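Local atomic coordinates of receptor-type tyrosine-protein phosphatase C (Rattus norvegicus, PDB entry 5FN8), a protein that is a receptor tyrosine phosphatase that removes phosphate from tyrosines of signalling proteins and is probably required for T-cell activation through the antigen receptor. Residues B[48-51]-B[56-59]; B[132-135]-B[140-143]. One frame throughout, in Å; residues are numbered along the deposited sequence.

Interaction 1: B[48-51]-B[56-59]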
loop_
_atom_site.group_PDB
_atom_site.type_symbol
_atom_site.label_atom_id
_atom_site.label_comp_id
_atom_site.label_asym_id
_atom_site.label_seq_id
_atom_site.Cartn_x
_atom_site.Cartn_y
_atom_site.Cartn_z
ATOM N N GLU B 48 -10.687 19.625 1.882
ATOM C CA GLU B 48 -11.278 19.908 3.195
ATOM C C GLU B 48 -11.437 21.408 3.498
ATOM O O GLU B 48 -10.589 22.206 3.115
ATOM C CB GLU B 48 -10.552 19.181 4.322
ATOM C CG GLU B 48 -9.132 19.650 4.561
ATOM C CD GLU B 48 -8.311 18.582 5.243
ATOM O OE1 GLU B 48 -8.432 18.452 6.483
ATOM O OE2 GLU B 48 -7.605 17.831 4.534
ATOM N N ASN B 49 -12.508 21.785 4.188
ATOM C CA ASN B 49 -12.684 23.190 4.568
ATOM C C ASN B 49 -11.924 23.395 5.865
ATOM O O ASN B 49 -12.098 22.619 6.818
ATOM C CB ASN B 49 -14.148 23.616 4.695
ATOM C CG ASN B 49 -14.351 25.125 4.504
ATOM O OD1 ASN B 49 -14.329 25.946 5.446
ATOM N ND2 ASN B 49 -14.557 25.538 3.268
ATOM N N LEU B 50 -10.997 24.367 5.874
ATOM C CA LEU B 50 -10.196 24.661 7.064
ATOM C C LEU B 50 -10.977 25.656 7.905
ATOM O O LEU B 50 -12.156 25.903 7.631
ATOM C CB LEU B 50 -8.800 25.231 6.696
ATOM C CG LEU B 50 -7.953 24.497 5.655
ATOM C CD1 LEU B 50 -6.702 25.292 5.332
ATOM C CD2 LEU B 50 -7.599 23.047 6.090
ATOM N N ALA B 51 -10.352 26.208 8.940
ATOM C CA ALA B 51 -10.998 27.219 9.772
ATOM C C ALA B 51 -10.841 28.534 9.013
ATOM O O ALA B 51 -9.899 28.682 8.239
ATOM C CB ALA B 51 -10.311 27.304 11.122
ATOM N N SER B 56 -1.875 29.123 7.767
ATOM C CA SER B 56 -1.170 27.866 7.603
ATOM C C SER B 56 -2.016 26.702 8.096
ATOM O O SER B 56 -3.005 26.904 8.816
ATOM C CB SER B 56 0.171 27.905 8.336
ATOM O OG SER B 56 -0.026 28.042 9.733
ATOM N N PHE B 57 -1.591 25.468 7.743
ATOM C CA PHE B 57 -2.288 24.259 8.154
ATOM C C PHE B 57 -1.369 23.073 8.115
ATOM O O PHE B 57 -0.608 22.911 7.155
ATOM C CB PHE B 57 -3.560 24.028 7.303
ATOM C CG PHE B 57 -4.395 22.857 7.760
ATOM C CD1 PHE B 57 -5.213 22.957 8.879
ATOM C CD2 PHE B 57 -4.331 21.637 7.098
ATOM C CE1 PHE B 57 -5.959 21.857 9.323
ATOM C CE2 PHE B 57 -5.101 20.550 7.527
ATOM C CZ PHE B 57 -5.915 20.670 8.632
ATOM N N GLU B 58 -1.446 22.234 9.163
ATOM C CA GLU B 58 -0.658 21.014 9.283
ATOM C C GLU B 58 -1.462 19.861 8.695
ATOM O O GLU B 58 -2.488 19.461 9.261
ATOM C CB GLU B 58 -0.283 20.739 10.759
ATOM C CG GLU B 58 0.740 19.636 10.997
ATOM C CD GLU B 58 2.205 20.017 10.860
ATOM O OE1 GLU B 58 2.507 21.071 10.253
ATOM O OE2 GLU B 58 3.059 19.242 11.352
ATOM N N VAL B 59 -1.014 19.363 7.522
ATOM C CA VAL B 59 -1.627 18.205 6.853
ATOM C C VAL B 59 -1.000 17.002 7.536
ATOM O O VAL B 59 0.218 16.897 7.555
ATOM C CB VAL B 59 -1.440 18.192 5.312
ATOM C CG1 VAL B 59 -2.086 16.960 4.701
ATOM C CG2 VAL B 59 -2.008 19.456 4.678
#
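Leu-50, in segment 48-51, and Phe-57, in strand 56-59, face each other with their CA atoms 8.0 Å apart, and no backbone hydrogen bond joins the two segments, so side chains alone bridge the gap. The main element is a CH-pi contact. Leu-50 CD2 comes down on one face of the Phe-57 ring, 3.5 Å from the ring centroid and only 6° off the ring normal, which places the methyl almost exactly over the centre. The other branch lies beside the base of the ring, with Leu-50 CD1 3.9 Å from Phe-57 CB. The phenylalanine holds CG opposite its own backbone N (chi1 -175°), which carries the ring out from strand 56-59 to the leucine.

Glu-48 adds a looser touch at the far end of the ring. Its chain is extended beyond CG, and OE1 stops 4.0 Å from Phe-57 CZ. The carboxylate is turned 63° out of the ring plane and approaches obliquely. The other oxygen, OE2, forms a long, weak ion pair with Lys-46.

Both segments belong to the first fibronectin type III domain of this fragment of the CD45 extracellular region. Their backbones pair in antiparallel fashion with the second subunit, so the sheet continues across the interface; Leu-50 packs on Trp-25 and Val-59 on Val-23 of that subunit, and Glu-58 OE2 is hydrogen-bonded to its Thr-20 OG1. This may reflect strands being exchanged between the two copies.

The contact between 48-51 and 56-59 is therefore held by dispersion and a weakly polar methyl-to-ring attraction, while the probably charged carboxylate touches the ring only loosely, near CZ and CE2. The strand pairing of both segments is with the second subunit.

Interaction 2: B[132-135]-B[140-143]. With NAG (2-acetamido-2-deoxy-beta-D-glucopyranose), chain G.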
loop_
_atom_site.group_PDB
_atom_site.type_symbol
_atom_site.label_atom_id
_atom_site.label_comp_id
_atom_site.label_asym_id
_atom_site.label_seq_id
_atom_site.Cartn_x
_atom_site.Cartn_y
_atom_site.Cartn_z
ATOM N N ILE B 132 19.027 -7.428 5.309
ATOM C CA ILE B 132 20.199 -7.608 6.175
ATOM C C ILE B 132 20.010 -8.853 7.000
ATOM O O ILE B 132 19.024 -8.980 7.723
ATOM C CB ILE B 132 20.417 -6.368 7.093
ATOM C CG1 ILE B 132 20.399 -5.016 6.342
ATOM C CG2 ILE B 132 21.612 -6.554 8.045
ATOM C CD1 ILE B 132 21.260 -4.849 5.146
ATOM N N LEU B 133 20.924 -9.757 6.909
ATOM C CA LEU B 133 20.858 -10.934 7.738
ATOM C C LEU B 133 22.047 -10.987 8.701
ATOM O O LEU B 133 23.190 -10.885 8.282
ATOM C CB LEU B 133 20.774 -12.214 6.895
ATOM C CG LEU B 133 21.019 -13.532 7.637
ATOM C CD1 LEU B 133 19.903 -13.845 8.619
ATOM C CD2 LEU B 133 21.201 -14.664 6.679
ATOM N N GLU B 134 21.756 -11.138 9.990
ATOM C CA GLU B 134 22.739 -11.350 11.050
ATOM C C GLU B 134 22.607 -12.761 11.554
ATOM O O GLU B 134 21.500 -13.257 11.789
ATOM C CB GLU B 134 22.491 -10.431 12.219
ATOM C CG GLU B 134 22.900 -9.019 11.944
ATOM C CD GLU B 134 22.978 -8.227 13.225
ATOM O OE1 GLU B 134 22.139 -8.399 14.142
ATOM O OE2 GLU B 134 23.918 -7.414 13.302
ATOM N N VAL B 135 23.736 -13.409 11.729
ATOM C CA VAL B 135 23.784 -14.770 12.233
ATOM C C VAL B 135 24.500 -14.711 13.579
ATOM O O VAL B 135 25.601 -14.176 13.676
ATOM C CB VAL B 135 24.430 -15.769 11.242
ATOM C CG1 VAL B 135 24.415 -17.197 11.811
ATOM C CG2 VAL B 135 23.743 -15.706 9.869
ATOM N N SER B 140 26.732 -13.789 20.238
ATOM C CA SER B 140 27.842 -13.212 19.479
ATOM C C SER B 140 27.559 -13.218 17.964
ATOM O O SER B 140 27.033 -14.205 17.442
ATOM C CB SER B 140 29.134 -13.968 19.767
ATOM O OG SER B 140 29.452 -13.896 21.146
ATOM N N LEU B 141 27.911 -12.110 17.272
ATOM C CA LEU B 141 27.757 -11.992 15.823
ATOM C C LEU B 141 28.743 -12.920 15.120
ATOM O O LEU B 141 29.943 -12.837 15.324
ATOM C CB LEU B 141 27.893 -10.541 15.329
ATOM C CG LEU B 141 27.414 -10.248 13.898
ATOM C CD1 LEU B 141 25.967 -10.553 13.720
ATOM C CD2 LEU B 141 27.676 -8.824 13.531
ATOM N N VAL B 142 28.215 -13.852 14.340
ATOM C CA VAL B 142 29.011 -14.832 13.621
ATOM C C VAL B 142 29.186 -14.447 12.138
ATOM O O VAL B 142 30.283 -14.538 11.614
ATOM C CB VAL B 142 28.455 -16.266 13.910
ATOM C CG1 VAL B 142 28.666 -17.227 12.751
ATOM C CG2 VAL B 142 29.077 -16.825 15.178
ATOM N N LYS B 143 28.107 -13.991 11.479
ATOM C CA LYS B 143 28.084 -13.618 10.059
ATOM C C LYS B 143 27.069 -12.551 9.840
ATOM O O LYS B 143 26.105 -12.455 10.589
ATOM C CB LYS B 143 27.698 -14.827 9.170
ATOM C CG LYS B 143 28.649 -16.034 9.244
ATOM C CD LYS B 143 28.046 -17.241 8.582
ATOM C CE LYS B 143 28.922 -18.476 8.546
ATOM N NZ LYS B 143 30.126 -18.337 7.672
HETATM C C1 NAG G . 23.638 -2.513 2.246
HETATM C C2 NAG G . 23.866 -1.392 3.263
HETATM C C3 NAG G . 23.691 -0.005 2.635
HETATM C C4 NAG G . 24.398 0.098 1.287
HETATM C C5 NAG G . 23.999 -1.044 0.356
HETATM C C6 NAG G . 24.761 -1.030 -0.953
HETATM C C7 NAG G . 22.813 -0.925 5.486
HETATM C C8 NAG G . 21.869 -1.473 6.510
HETATM N N2 NAG G . 22.888 -1.616 4.322
HETATM O O3 NAG G . 24.277 0.971 3.491
HETATM O O4 NAG G . 24.071 1.350 0.689
HETATM O O5 NAG G . 24.294 -2.298 0.989
HETATM O O6 NAG G . 24.347 -2.064 -1.835
HETATM O O7 NAG G . 23.456 0.101 5.691
#
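A classic beta bulge sets this contact apart: Val-142 and Lys-143 both stand opposite Val-135, and the single carbonyl of Val-135 receives both of their amides. The Val-142 N to Val-135 O bond is short and nearly straight, at 2.7 Å and 164°, whereas the bond from Lys-143 N to Val-135 O, at 3.3 Å, is weak. In return, Val-135 N donates to Lys-143 O at 2.8 Å, completing an antiparallel hydrogen-bonded pair. The bulge probably contributes to the strong twist here: the directions of segments 132-135 and 140-143 differ by 118°.

Val-135 and Lys-143 lie side by side and point the same way, their CB atoms 4.0 Å apart. The valine continues into the interior of the second fibronectin type III domain, against Val-154 and Phe-165, while the lysine chain leads away from the valine to a weak hydrogen bond from NZ to Asp-155 O. In the hairpin, 140-147 is the edge strand of that domain's four-stranded sheet and 130-137 its inner neighbour.

On the other face Leu-141 crosses Glu-134 at about a right angle. A trans chi1 (-165°) swings the leucine so that CD1 lies 3.8 Å from Glu-134 OE2, while Glu-134 OE1 is hydrogen-bonded to Tyr-168 OH. At the start of segment 132-135, Ile-132 CD1 rests 3.7 Å from C8, the acetamide methyl of an N-acetylglucosamine (NAG) of an attached glycan.

How the interactions relate
From the N terminus the chain first closes interaction 1, a short loop in which residues 48-51 meet 56-59 after four intervening residues. It then runs on through strands 67-76 and 89-92 and into the second fibronectin type III domain, where 132-135 meets 140-143 across the turn of a hairpin, again with four residues between. The two loops follow one another in series, neither nesting nor crossing, and their nearest atoms are about 30 Å apart. Interaction 1 brings side chains of 48-51 and 56-59 together in the first domain, where both pair with the second subunit; interaction 2 ties neighbouring strands of one sheet in the second domain, with no other subunit touching it.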